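Local atomic coordinates of Chains: A (Unidentified, PDB entry 6ZM9), a protein that cleaves S-adenosylmethionine as a phage-encoded SAM lyase, releasing S-methyl-5'-thioadenosine and probably homoserine lactone. Residues Arg99-Val109 against Val120-Tyr128; Phe11-Gly22 against Val67-Asp78. One frame throughout, in Å; residues are numbered along the deposited sequence.

How the contacts relate
From the N terminus, strand 11-21 comes first, and contact 2 pairs it with strand 66-77, closing a loop that carries helix 29-43 and strand 49-59. The chain then passes through helix 84-101 into contact 1, where strands 106-113 and 116-124 form a hairpin with a short turn; residues 110-119, mostly strand, separate its two segments. The two closures lie in series, neither nested nor crossed. They meet in one sheet, because strand 106-113 runs beside strand 11-21, and Ile108 O probably accepts a hydrogen bond from Phe16 N. Both contacts line the proline site and one methylthioadenosine site, so the ligand pocket is assembled from distant parts of the chain, and the second subunit completes the nucleoside site.

Contact 1 of 2, residues Arg99-Val109 against Val120-Tyr128; sequences REDFKQESVIV and VYSITAEWY. With PRO (proline), chain E; MTA (5'-deoxy-5'-methylthioadenosine), chain F; PO4 (phosphate ion), chain B.
Arg99, at the end of helix 84-101, reaches across to Ala125 and Trp127, just beyond the strand that pairs with residues 106-109. From CB, the chain sets CG anti to the backbone N (chi1 -172°) and leads it past the carbonyl of Ile123. CD then packs against the backbone, 3.8 Å from Ala125 N. Bends at chi2 and chi3 place Ala125 CA over one face of the guanidinium. At the tip, NH1 donates to Gln104 O at 2.9 Å, within the guanidinium plane, and also to O1 of a phosphate ion at 3.0 Å; NH2 binds the phosphate O3 at 2.7 Å. Trp127 NE1 donates a hydrogen bond to the same O1 at 3.0 Å, with the oxygen at the edge of the indole, while Ala125 CB sits over the ring centre. The far end of the indole, CH2, rests 3.5 Å from Glu105 CA.

Beyond this cluster the segments form an antiparallel hairpin. Val107 and Ile123 make a hydrogen-bonded pair, as do Val109 and Tyr121, and Ala125 N donates to Glu105 O at 2.8 Å in a nearly straight bond. Val109 CG2 touches Ile123 CD1 at 3.7 Å on the side facing helix 84-101. On the opposite side of the hairpin Ile108 lines the methylthioadenosine pocket; in the loop before the strand, Glu105 N donates to the proline carboxylate. Tyr121 to Thr124 also pair with a strand of the second subunit. Two donors, one from each segment, thus converge on a single phosphate oxygen; the ion probably came from the crystallisation liquor, but its binding suggests that Arg99 and Trp127 form a local anion-binding spot.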
loop_
_atom_site.group_PDB
_atom_site.type_symbol
_atom_site.label_atom_id
_atom_site.label_comp_id
_atom_site.label_asym_id
_atom_site.label_seq_id
_atom_site.Cartn_x
_atom_site.Cartn_y
_atom_site.Cartn_z
ATOM N N ARG A 99 -14.582 6.213 12.571
ATOM C CA ARG A 99 -15.872 6.186 11.888
ATOM C C ARG A 99 -16.791 7.279 12.426
ATOM O O ARG A 99 -17.442 7.992 11.658
ATOM C CB ARG A 99 -16.554 4.820 12.031
ATOM C CG ARG A 99 -17.812 4.718 11.141
ATOM C CD ARG A 99 -18.998 4.027 11.771
ATOM N NE ARG A 99 -19.408 4.614 13.045
ATOM C CZ ARG A 99 -20.125 5.731 13.194
ATOM N NH1 ARG A 99 -20.540 6.440 12.148
ATOM N NH2 ARG A 99 -20.414 6.150 14.418
ATOM N N GLU A 100 -16.880 7.393 13.757
ATOM C CA GLU A 100 -17.705 8.433 14.361
ATOM C C GLU A 100 -17.179 9.820 14.011
ATOM O O GLU A 100 -17.940 10.716 13.629
ATOM C CB GLU A 100 -17.705 8.266 15.879
ATOM C CG GLU A 100 -18.353 9.462 16.581
ATOM C CD GLU A 100 -18.397 9.368 18.097
ATOM O OE1 GLU A 100 -18.483 8.251 18.634
ATOM O OE2 GLU A 100 -18.368 10.422 18.776
ATOM N N ASP A 101 -15.869 10.025 14.173
ATOM C CA ASP A 101 -15.317 11.368 14.069
ATOM C C ASP A 101 -15.481 11.930 12.666
ATOM O O ASP A 101 -15.578 13.152 12.492
ATOM C CB ASP A 101 -13.838 11.367 14.449
ATOM C CG ASP A 101 -13.601 10.998 15.908
ATOM O OD1 ASP A 101 -14.577 10.740 16.649
ATOM O OD2 ASP A 101 -12.423 10.937 16.298
ATOM N N PHE A 102 -15.468 11.065 11.655
ATOM C CA PHE A 102 -15.609 11.484 10.267
ATOM C C PHE A 102 -16.990 11.179 9.706
ATOM O O PHE A 102 -17.206 11.335 8.504
ATOM C CB PHE A 102 -14.429 10.962 9.450
ATOM C CG PHE A 102 -13.137 11.590 9.881
ATOM C CD1 PHE A 102 -12.866 12.905 9.556
ATOM C CD2 PHE A 102 -12.269 10.934 10.731
ATOM C CE1 PHE A 102 -11.722 13.527 10.002
ATOM C CE2 PHE A 102 -11.108 11.567 11.190
ATOM C CZ PHE A 102 -10.840 12.858 10.820
ATOM N N LYS A 103 -17.947 10.841 10.572
ATOM C CA LYS A 103 -19.352 10.726 10.184
ATOM C C LYS A 103 -19.542 9.717 9.058
ATOM O O LYS A 103 -20.357 9.921 8.151
ATOM C CB LYS A 103 -19.947 12.086 9.816
ATOM C CG LYS A 103 -19.876 13.096 10.940
ATOM C CD LYS A 103 -20.524 14.401 10.509
ATOM C CE LYS A 103 -20.542 15.450 11.583
ATOM N NZ LYS A 103 -21.193 16.684 11.044
ATOM N N GLN A 104 -18.790 8.619 9.123
ATOM C CA GLN A 104 -18.747 7.653 8.033
ATOM C C GLN A 104 -19.756 6.523 8.190
ATOM O O GLN A 104 -20.049 6.064 9.294
ATOM C CB GLN A 104 -17.346 7.037 7.939
ATOM C CG GLN A 104 -16.282 8.052 7.599
ATOM C CD GLN A 104 -16.478 8.587 6.212
ATOM O OE1 GLN A 104 -16.350 7.853 5.234
ATOM N NE2 GLN A 104 -16.804 9.865 6.109
ATOM N N GLU A 105 -20.233 6.027 7.047
ATOM C CA GLU A 105 -21.102 4.858 7.048
ATOM C C GLU A 105 -20.323 3.598 7.399
ATOM O O GLU A 105 -20.832 2.725 8.114
ATOM C CB GLU A 105 -21.795 4.660 5.702
ATOM C CG GLU A 105 -22.840 3.557 5.791
ATOM C CD GLU A 105 -23.540 3.264 4.487
ATOM O OE1 GLU A 105 -22.872 2.940 3.486
ATOM O OE2 GLU A 105 -24.779 3.335 4.483
ATOM N N SER A 106 -19.099 3.475 6.888
ATOM C CA SER A 106 -18.290 2.271 7.038
ATOM C C SER A 106 -16.816 2.645 7.084
ATOM O O SER A 106 -16.383 3.490 6.295
ATOM C CB SER A 106 -18.503 1.401 5.791
ATOM O OG SER A 106 -17.820 0.163 5.857
ATOM N N VAL A 107 -16.049 1.973 7.947
ATOM C CA VAL A 107 -14.587 2.009 7.968
ATOM C C VAL A 107 -14.121 0.560 7.887
ATOM O O VAL A 107 -14.655 -0.305 8.591
ATOM C CB VAL A 107 -14.062 2.695 9.243
ATOM C CG1 VAL A 107 -12.588 2.434 9.480
ATOM C CG2 VAL A 107 -14.299 4.200 9.162
ATOM N N ILE A 108 -13.137 0.275 7.038
ATOM C CA ILE A 108 -12.605 -1.082 6.909
ATOM C C ILE A 108 -11.304 -1.194 7.690
ATOM O O ILE A 108 -10.420 -0.337 7.564
ATOM C CB ILE A 108 -12.384 -1.472 5.434
ATOM C CG1 ILE A 108 -13.716 -1.510 4.695
ATOM C CG2 ILE A 108 -11.643 -2.806 5.353
ATOM C CD1 ILE A 108 -13.563 -1.609 3.182
ATOM N N VAL A 109 -11.175 -2.266 8.472
ATOM C CA VAL A 109 -9.984 -2.557 9.262
ATOM C C VAL A 109 -9.494 -3.950 8.885
ATOM O O VAL A 109 -10.273 -4.912 8.877
ATOM C CB VAL A 109 -10.286 -2.497 10.769
ATOM C CG1 VAL A 109 -9.072 -2.941 11.569
ATOM C CG2 VAL A 109 -10.707 -1.113 11.174
ATOM N N VAL A 120 -10.659 -9.261 8.695
ATOM C CA VAL A 120 -11.069 -8.046 8.008
ATOM C C VAL A 120 -12.435 -7.698 8.571
ATOM O O VAL A 120 -13.324 -8.558 8.612
ATOM C CB VAL A 120 -11.176 -8.219 6.487
ATOM C CG1 VAL A 120 -11.628 -6.922 5.838
ATOM C CG2 VAL A 120 -9.876 -8.617 5.906
ATOM N N TYR A 121 -12.584 -6.466 9.029
ATOM C CA TYR A 121 -13.806 -5.994 9.640
ATOM C C TYR A 121 -14.331 -4.820 8.843
ATOM O O TYR A 121 -13.556 -3.963 8.404
ATOM C CB TYR A 121 -13.567 -5.448 11.081
ATOM C CG TYR A 121 -12.889 -6.399 12.013
ATOM C CD1 TYR A 121 -13.613 -7.370 12.678
ATOM C CD2 TYR A 121 -11.527 -6.318 12.241
ATOM C CE1 TYR A 121 -12.997 -8.261 13.541
ATOM C CE2 TYR A 121 -10.897 -7.207 13.094
ATOM C CZ TYR A 121 -11.634 -8.178 13.750
ATOM O OH TYR A 121 -11.027 -9.069 14.609
ATOM N N SER A 122 -15.648 -4.766 8.670
ATOM C CA SER A 122 -16.334 -3.531 8.268
ATOM C C SER A 122 -17.016 -2.971 9.507
ATOM O O SER A 122 -17.844 -3.663 10.104
ATOM C CB SER A 122 -17.342 -3.792 7.120
ATOM O OG SER A 122 -17.799 -2.551 6.580
ATOM N N ILE A 123 -16.637 -1.770 9.900
ATOM C CA ILE A 123 -17.210 -1.127 11.063
ATOM C C ILE A 123 -18.310 -0.243 10.527
ATOM O O ILE A 123 -18.027 0.748 9.844
ATOM C CB ILE A 123 -16.175 -0.314 11.843
ATOM C CG1 ILE A 123 -15.072 -1.213 12.356
ATOM C CG2 ILE A 123 -16.883 0.412 12.987
ATOM C CD1 ILE A 123 -13.892 -0.465 12.962
ATOM N N THR A 124 -19.560 -0.609 10.789
ATOM C CA THR A 124 -20.692 -0.045 10.075
ATOM C C THR A 124 -21.583 0.726 11.024
ATOM O O THR A 124 -21.931 0.233 12.103
ATOM C CB THR A 124 -21.472 -1.158 9.382
ATOM O OG1 THR A 124 -20.585 -1.839 8.489
ATOM C CG2 THR A 124 -22.615 -0.592 8.596
ATOM N N ALA A 125 -21.971 1.918 10.596
ATOM C CA ALA A 125 -22.861 2.746 11.383
ATOM C C ALA A 125 -24.219 2.078 11.543
ATOM O O ALA A 125 -24.744 1.457 10.616
ATOM C CB ALA A 125 -23.051 4.080 10.663
ATOM N N GLU A 126 -24.810 2.246 12.723
ATOM C CA GLU A 126 -26.119 1.691 13.037
ATOM C C GLU A 126 -27.222 2.746 12.993
ATOM O O GLU A 126 -28.226 2.635 13.705
ATOM C CB GLU A 126 -26.068 0.984 14.388
ATOM C CG GLU A 126 -25.217 -0.279 14.401
ATOM C CD GLU A 126 -25.136 -0.896 15.791
ATOM O OE1 GLU A 126 -26.167 -1.332 16.320
ATOM O OE2 GLU A 126 -24.061 -0.908 16.405
ATOM N N TRP A 127 -27.053 3.764 12.156
ATOM C CA TRP A 127 -28.082 4.763 11.947
ATOM C C TRP A 127 -29.453 4.123 11.769
ATOM O O TRP A 127 -29.632 3.216 10.948
ATOM C CB TRP A 127 -27.733 5.560 10.692
ATOM C CG TRP A 127 -26.385 6.242 10.726
ATOM C CD1 TRP A 127 -25.739 6.760 11.819
ATOM C CD2 TRP A 127 -25.546 6.502 9.607
ATOM N NE1 TRP A 127 -24.533 7.314 11.440
ATOM C CE2 TRP A 127 -24.401 7.175 10.081
ATOM C CE3 TRP A 127 -25.648 6.237 8.237
ATOM C CZ2 TRP A 127 -23.372 7.572 9.239
ATOM C CZ3 TRP A 127 -24.621 6.633 7.406
ATOM C CH2 TRP A 127 -23.498 7.279 7.907
ATOM N N TYR A 128 -30.433 4.648 12.507
ATOM C CA TYR A 128 -31.747 4.035 12.555
ATOM C C TYR A 128 -32.420 4.124 11.194
ATOM O O TYR A 128 -32.410 5.181 10.558
ATOM C CB TYR A 128 -32.635 4.754 13.577
ATOM C CG TYR A 128 -33.926 4.010 13.759
ATOM C CD1 TYR A 128 -33.992 2.924 14.605
ATOM C CD2 TYR A 128 -35.058 4.340 13.032
ATOM C CE1 TYR A 128 -35.145 2.197 14.754
ATOM C CE2 TYR A 128 -36.237 3.609 13.173
ATOM C CZ TYR A 128 -36.270 2.538 14.037
ATOM O OH TYR A 128 -37.433 1.807 14.180
HETATM N N PRO E . -17.387 7.966 2.753
HETATM C CA PRO E . -18.799 8.180 2.434
HETATM C C PRO E . -19.710 8.126 3.648
HETATM O O PRO E . -20.772 8.762 3.665
HETATM C CB PRO E . -19.115 6.997 1.522
HETATM C CG PRO E . -18.046 5.954 1.909
HETATM C CD PRO E . -17.092 6.532 2.869
HETATM O OXT PRO E . -19.411 7.423 4.612
HETATM C CS MTA F . -15.253 1.841 3.481
HETATM S "S5'" MTA F . -15.481 3.248 2.442
HETATM C "C5'" MTA F . -13.930 4.124 2.708
HETATM C "C4'" MTA F . -12.815 3.794 1.735
HETATM O "O4'" MTA F . -12.522 2.390 1.816
HETATM C "C2'" MTA F . -12.042 3.151 -0.406
HETATM O "O2'" MTA F . -10.811 3.856 -0.420
HETATM C "C3'" MTA F . -13.090 4.052 0.254
HETATM O "O3'" MTA F . -12.961 5.415 -0.112
HETATM C "C1'" MTA F . -11.981 1.967 0.571
HETATM N N9 MTA F . -12.722 0.802 0.110
HETATM C C8 MTA F . -14.059 0.529 0.243
HETATM N N7 MTA F . -14.415 -0.657 -0.190
HETATM C C5 MTA F . -13.225 -1.206 -0.649
HETATM C C6 MTA F . -12.898 -2.477 -1.163
HETATM N N6 MTA F . -13.776 -3.479 -1.309
HETATM N N1 MTA F . -11.599 -2.710 -1.476
HETATM C C2 MTA F . -10.702 -1.736 -1.280
HETATM N N3 MTA F . -10.889 -0.516 -0.785
HETATM C C4 MTA F . -12.181 -0.307 -0.483
HETATM P P PO4 B . -21.800 9.599 13.911
HETATM O O1 PO4 B . -22.323 8.791 12.741
HETATM O O2 PO4 B . -22.998 10.373 14.433
HETATM O O3 PO4 B . -21.272 8.656 14.961
HETATM O O4 PO4 B . -20.693 10.537 13.456
#

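Contact 2 of 2, residues Phe11-Gly22 against Val67-Asp78. With PRO (proline), chain E; MTA (5'-deoxy-5'-methylthioadenosine), chain C; MTA (5'-deoxy-5'-methylthioadenosine), chain F.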
loop_
_atom_site.group_PDB
_atom_site.type_symbol
_atom_site.label_atom_id
_atom_site.label_comp_id
_atom_site.label_asym_id
_atom_site.label_seq_id
_atom_site.Cartn_x
_atom_site.Cartn_y
_atom_site.Cartn_z
ATOM N N PHE A 11 2.636 -7.943 14.317
ATOM C CA PHE A 11 1.319 -7.417 13.998
ATOM C C PHE A 11 1.381 -6.137 13.184
ATOM O O PHE A 11 2.268 -5.296 13.377
ATOM C CB PHE A 11 0.499 -7.202 15.263
ATOM C CG PHE A 11 0.285 -8.456 16.023
ATOM C CD1 PHE A 11 -0.471 -9.479 15.481
ATOM C CD2 PHE A 11 0.906 -8.654 17.240
ATOM C CE1 PHE A 11 -0.635 -10.674 16.168
ATOM C CE2 PHE A 11 0.738 -9.846 17.942
ATOM C CZ PHE A 11 -0.023 -10.856 17.398
ATOM N N SER A 12 0.424 -6.003 12.275
ATOM C CA SER A 12 0.229 -4.773 11.537
ATOM C C SER A 12 -1.247 -4.637 11.208
ATOM O O SER A 12 -2.029 -5.580 11.353
ATOM C CB SER A 12 1.068 -4.756 10.266
ATOM O OG SER A 12 0.630 -5.735 9.343
ATOM N N ALA A 13 -1.630 -3.441 10.763
ATOM C CA ALA A 13 -3.010 -3.186 10.410
ATOM C C ALA A 13 -3.085 -2.178 9.279
ATOM O O ALA A 13 -2.165 -1.390 9.053
ATOM C CB ALA A 13 -3.796 -2.610 11.593
ATOM N N ARG A 14 -4.206 -2.222 8.567
ATOM C CA ARG A 14 -4.578 -1.219 7.579
ATOM C C ARG A 14 -6.000 -0.768 7.890
ATOM O O ARG A 14 -6.876 -1.597 8.157
ATOM C CB ARG A 14 -4.561 -1.794 6.154
ATOM C CG ARG A 14 -3.226 -2.298 5.681
ATOM C CD ARG A 14 -3.168 -2.336 4.149
ATOM N NE ARG A 14 -4.040 -3.355 3.566
ATOM C CZ ARG A 14 -4.278 -3.486 2.264
ATOM N NH1 ARG A 14 -3.726 -2.655 1.388
ATOM N NH2 ARG A 14 -5.079 -4.451 1.836
ATOM N N ILE A 15 -6.231 0.541 7.858
ATOM C CA ILE A 15 -7.551 1.113 8.085
ATOM C C ILE A 15 -7.884 2.021 6.907
ATOM O O ILE A 15 -7.063 2.852 6.517
ATOM C CB ILE A 15 -7.597 1.916 9.397
ATOM C CG1 ILE A 15 -7.138 1.064 10.582
ATOM C CG2 ILE A 15 -8.995 2.481 9.641
ATOM C CD1 ILE A 15 -7.055 1.836 11.884
ATOM N N PHE A 16 -9.085 1.865 6.347
ATOM C CA PHE A 16 -9.539 2.681 5.232
ATOM C C PHE A 16 -10.648 3.607 5.704
ATOM O O PHE A 16 -11.692 3.131 6.176
ATOM C CB PHE A 16 -10.036 1.790 4.111
ATOM C CG PHE A 16 -8.974 0.917 3.510
ATOM C CD1 PHE A 16 -8.656 -0.315 4.053
ATOM C CD2 PHE A 16 -8.286 1.344 2.396
ATOM C CE1 PHE A 16 -7.674 -1.122 3.473
ATOM C CE2 PHE A 16 -7.310 0.537 1.791
ATOM C CZ PHE A 16 -7.007 -0.690 2.321
ATOM N N VAL A 17 -10.425 4.921 5.550
ATOM C CA VAL A 17 -11.346 5.961 6.013
ATOM C C VAL A 17 -11.632 6.906 4.851
ATOM O O VAL A 17 -10.702 7.532 4.329
ATOM C CB VAL A 17 -10.760 6.792 7.174
ATOM C CG1 VAL A 17 -11.833 7.729 7.737
ATOM C CG2 VAL A 17 -10.180 5.927 8.279
ATOM N N GLY A 18 -12.901 7.050 4.488
ATOM C CA GLY A 18 -13.286 8.007 3.478
ATOM C C GLY A 18 -13.416 9.429 4.000
ATOM O O GLY A 18 -13.533 9.685 5.204
ATOM N N LEU A 19 -13.402 10.379 3.060
ATOM C CA LEU A 19 -13.379 11.805 3.371
ATOM C C LEU A 19 -14.610 12.530 2.853
ATOM O O LEU A 19 -14.748 13.741 3.090
ATOM C CB LEU A 19 -12.105 12.457 2.829
ATOM C CG LEU A 19 -10.815 11.847 3.399
ATOM C CD1 LEU A 19 -9.623 12.444 2.698
ATOM C CD2 LEU A 19 -10.700 12.029 4.895
ATOM N N ASN A 20 -15.505 11.832 2.162
ATOM C CA ASN A 20 -16.814 12.365 1.840
ATOM C C ASN A 20 -17.772 12.050 2.979
ATOM O O ASN A 20 -17.632 11.031 3.664
ATOM C CB ASN A 20 -17.410 11.649 0.625
ATOM C CG ASN A 20 -17.172 12.367 -0.688
ATOM O OD1 ASN A 20 -16.156 13.031 -0.889
ATOM N ND2 ASN A 20 -18.097 12.174 -1.626
ATOM N N VAL A 21 -18.790 12.888 3.127
ATOM C CA VAL A 21 -19.994 12.558 3.884
ATOM C C VAL A 21 -21.094 12.432 2.838
ATOM O O VAL A 21 -21.482 13.430 2.215
ATOM C CB VAL A 21 -20.310 13.610 4.950
ATOM C CG1 VAL A 21 -21.596 13.230 5.648
ATOM C CG2 VAL A 21 -19.144 13.726 5.949
ATOM N N GLY A 22 -21.511 11.204 2.561
ATOM C CA GLY A 22 -22.396 10.982 1.426
ATOM C C GLY A 22 -21.716 11.421 0.142
ATOM O O GLY A 22 -20.581 11.029 -0.143
ATOM N N VAL A 67 -20.328 6.114 -4.680
ATOM C CA VAL A 67 -19.590 7.326 -4.356
ATOM C C VAL A 67 -18.130 7.153 -4.747
ATOM O O VAL A 67 -17.522 6.118 -4.465
ATOM C CB VAL A 67 -19.708 7.599 -2.843
ATOM C CG1 VAL A 67 -18.876 8.813 -2.440
ATOM C CG2 VAL A 67 -21.154 7.783 -2.442
ATOM N N THR A 68 -17.565 8.187 -5.376
ATOM C CA THR A 68 -16.133 8.324 -5.602
ATOM C C THR A 68 -15.646 9.490 -4.742
ATOM O O THR A 68 -16.186 10.602 -4.828
ATOM C CB THR A 68 -15.830 8.551 -7.086
ATOM O OG1 THR A 68 -16.374 7.480 -7.876
ATOM C CG2 THR A 68 -14.338 8.568 -7.336
ATOM N N GLU A 69 -14.619 9.244 -3.930
ATOM C CA GLU A 69 -14.209 10.201 -2.916
ATOM C C GLU A 69 -12.694 10.165 -2.764
ATOM O O GLU A 69 -12.015 9.257 -3.243
ATOM C CB GLU A 69 -14.848 9.865 -1.551
ATOM C CG GLU A 69 -14.483 8.461 -1.045
ATOM C CD GLU A 69 -15.087 8.106 0.313
ATOM O OE1 GLU A 69 -15.740 8.959 0.956
ATOM O OE2 GLU A 69 -14.897 6.950 0.744
ATOM N N ASN A 70 -12.166 11.164 -2.070
ATOM C CA ASN A 70 -10.843 11.023 -1.492
ATOM C C ASN A 70 -10.951 10.155 -0.243
ATOM O O ASN A 70 -11.958 10.185 0.461
ATOM C CB ASN A 70 -10.283 12.381 -1.089
ATOM C CG ASN A 70 -10.009 13.277 -2.265
ATOM O OD1 ASN A 70 -9.744 12.826 -3.383
ATOM N ND2 ASN A 70 -10.033 14.574 -2.012
ATOM N N SER A 71 -9.915 9.363 0.018
ATOM C CA SER A 71 -9.891 8.536 1.209
ATOM C C SER A 71 -8.455 8.399 1.697
ATOM O O SER A 71 -7.510 8.891 1.076
ATOM C CB SER A 71 -10.538 7.169 0.979
ATOM O OG SER A 71 -9.811 6.425 0.026
ATOM N N VAL A 72 -8.305 7.738 2.846
ATOM C CA VAL A 72 -7.012 7.574 3.496
ATOM C C VAL A 72 -6.854 6.110 3.857
ATOM O O VAL A 72 -7.771 5.504 4.424
ATOM C CB VAL A 72 -6.877 8.431 4.771
ATOM C CG1 VAL A 72 -5.492 8.246 5.414
ATOM C CG2 VAL A 72 -7.137 9.882 4.447
ATOM N N GLN A 73 -5.698 5.549 3.535
ATOM C CA GLN A 73 -5.287 4.249 4.047
ATOM C C GLN A 73 -4.248 4.477 5.142
ATOM O O GLN A 73 -3.169 5.020 4.876
ATOM C CB GLN A 73 -4.723 3.391 2.914
ATOM C CG GLN A 73 -4.231 2.030 3.384
ATOM C CD GLN A 73 -3.498 1.224 2.334
ATOM O OE1 GLN A 73 -2.819 0.258 2.669
ATOM N NE2 GLN A 73 -3.680 1.571 1.070
ATOM N N ILE A 74 -4.579 4.067 6.365
ATOM C CA ILE A 74 -3.668 4.150 7.501
ATOM C C ILE A 74 -2.948 2.818 7.607
ATOM O O ILE A 74 -3.595 1.763 7.639
ATOM C CB ILE A 74 -4.437 4.443 8.806
ATOM C CG1 ILE A 74 -5.376 5.640 8.644
ATOM C CG2 ILE A 74 -3.439 4.658 9.964
ATOM C CD1 ILE A 74 -6.241 5.919 9.874
ATOM N N ILE A 75 -1.615 2.859 7.652
ATOM C CA ILE A 75 -0.783 1.660 7.749
ATOM C C ILE A 75 -0.071 1.715 9.094
ATOM O O ILE A 75 0.684 2.659 9.362
ATOM C CB ILE A 75 0.233 1.574 6.600
ATOM C CG1 ILE A 75 -0.487 1.596 5.253
ATOM C CG2 ILE A 75 1.105 0.338 6.749
ATOM C CD1 ILE A 75 0.433 1.807 4.056
ATOM N N ILE A 76 -0.271 0.688 9.925
ATOM C CA ILE A 76 0.304 0.640 11.266
ATOM C C ILE A 76 1.115 -0.638 11.388
ATOM O O ILE A 76 0.559 -1.736 11.290
ATOM C CB ILE A 76 -0.783 0.661 12.354
ATOM C CG1 ILE A 76 -1.541 1.982 12.338
ATOM C CG2 ILE A 76 -0.146 0.423 13.726
ATOM C CD1 ILE A 76 -2.811 1.965 13.162
ATOM N N ILE A 77 2.416 -0.503 11.615
ATOM C CA ILE A 77 3.268 -1.626 11.985
ATOM C C ILE A 77 3.509 -1.542 13.489
ATOM O O ILE A 77 3.925 -0.495 13.991
ATOM C CB ILE A 77 4.596 -1.595 11.203
ATOM C CG1 ILE A 77 4.330 -1.634 9.692
ATOM C CG2 ILE A 77 5.495 -2.740 11.687
ATOM C CD1 ILE A 77 5.533 -1.368 8.876
ATOM N N ASP A 78 3.231 -2.624 14.221
ATOM C CA ASP A 78 3.427 -2.597 15.669
ATOM C C ASP A 78 4.923 -2.649 15.956
ATOM O O ASP A 78 5.575 -3.640 15.620
ATOM C CB ASP A 78 2.734 -3.797 16.318
ATOM C CG ASP A 78 2.960 -3.870 17.820
ATOM O OD1 ASP A 78 3.212 -2.802 18.425
ATOM O OD2 ASP A 78 2.874 -4.993 18.397
HETATM N N PRO E . -17.387 7.966 2.753
HETATM C CA PRO E . -18.799 8.180 2.434
HETATM C C PRO E . -19.710 8.126 3.648
HETATM O O PRO E . -20.772 8.762 3.665
HETATM C CB PRO E . -19.115 6.997 1.522
HETATM C CG PRO E . -18.046 5.954 1.909
HETATM C CD PRO E . -17.092 6.532 2.869
HETATM O OXT PRO E . -19.411 7.423 4.612
HETATM C CS MTA C . 10.847 5.289 10.125
HETATM S "S5'" MTA C . 10.324 6.972 10.049
HETATM C "C5'" MTA C . 9.934 7.130 8.298
HETATM C "C4'" MTA C . 8.496 6.839 7.917
HETATM O "O4'" MTA C . 8.173 5.492 8.298
HETATM C "C2'" MTA C . 6.179 6.819 8.391
HETATM O "O2'" MTA C . 5.680 7.037 7.082
HETATM C "C3'" MTA C . 7.418 7.701 8.573
HETATM O "O3'" MTA C . 7.283 8.980 7.978
HETATM C "C1'" MTA C . 6.772 5.408 8.523
HETATM N N9 MTA C . 6.543 4.807 9.828
HETATM C C8 MTA C . 7.271 4.956 10.980
HETATM N N7 MTA C . 6.871 4.200 11.976
HETATM C C5 MTA C . 5.793 3.504 11.442
HETATM C C6 MTA C . 4.972 2.482 11.957
HETATM N N6 MTA C . 5.107 1.951 13.180
HETATM N N1 MTA C . 4.020 1.972 11.136
HETATM C C2 MTA C . 3.914 2.454 9.892
HETATM N N3 MTA C . 4.642 3.393 9.295
HETATM C C4 MTA C . 5.575 3.884 10.126
HETATM C CS MTA F . -15.253 1.841 3.481
HETATM S "S5'" MTA F . -15.481 3.248 2.442
HETATM C "C5'" MTA F . -13.930 4.124 2.708
HETATM C "C4'" MTA F . -12.815 3.794 1.735
HETATM O "O4'" MTA F . -12.522 2.390 1.816
HETATM C "C2'" MTA F . -12.042 3.151 -0.406
HETATM O "O2'" MTA F . -10.811 3.856 -0.420
HETATM C "C3'" MTA F . -13.090 4.052 0.254
HETATM O "O3'" MTA F . -12.961 5.415 -0.112
HETATM C "C1'" MTA F . -11.981 1.967 0.571
HETATM N N9 MTA F . -12.722 0.802 0.110
HETATM C C8 MTA F . -14.059 0.529 0.243
HETATM N N7 MTA F . -14.415 -0.657 -0.190
HETATM C C5 MTA F . -13.225 -1.206 -0.649
HETATM C C6 MTA F . -12.898 -2.477 -1.163
HETATM N N6 MTA F . -13.776 -3.479 -1.309
HETATM N N1 MTA F . -11.599 -2.710 -1.476
HETATM C C2 MTA F . -10.702 -1.736 -1.280
HETATM N N3 MTA F . -10.889 -0.516 -0.785
HETATM C C4 MTA F . -12.181 -0.307 -0.483
HETATM O O HOH W 1 3.871 -7.083 16.898
HETATM O O HOH W 2 -13.586 13.482 -0.988
HETATM O O HOH W 3 -18.483 12.869 -4.502
#
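Phe11-Gly18 and Val67-Ile77 are the adjacent central strands of a ferredoxin-like beta-alpha-beta-beta-alpha-beta core, running antiparallel at 164°. Backbone bonds come first: Ala13 with Ile76, Ile15 with Ile74 and Val17 with Val72 are hydrogen-bonded pairs, extended by Asp78 N to Phe11 O and by Leu19 N to Asn70 O.

Apolar packing lies on the side of the sheet covered by helix 84-101. Ile15 and Ile74 meet through their CB atoms at 4.1 Å, and helix residues Leu94 and Leu98 lie against them. Leu19 CD1 reaches Val72 CG2 at 4.0 Å.

The face bearing Phe16, Ser71 and Gln73 turns to the nucleoside and to the other subunits. Gln73, extended with CG anti to its backbone N (chi1 178°), runs alongside Phe16 and points the same way; its CG makes an off-centre CH-pi contact 4.2 Å from the Phe16 ring centroid. Its NE2 donates to Gln54 OE1, and its OE1 accepts a weak bond from Arg14 NH1. Phe16 CB also meets the ribose O4' of methylthioadenosine. At the far end of 67-77, Ile77 N donates to N1 and Ile77 O accepts from N6 of a second methylthioadenosine, also bound by the third subunit.

Polar bonds gather from Gly18-Ser71 onward, where the strands part at Asn20. Ser71 OG pairs with the ribose O2', and Glu69 bridges both ligands, receiving bonds from O3' of the nucleoside at OE2 (2.6 Å) and from the proline N at OE1 (2.6 Å). Water links Asn20 OD1 to Asn70 N. Asn20 N adds a third grip on the carboxylate, 3.1 Å from Glu69 OE1, approaching on its anti side, 31° out of the carboxylate plane.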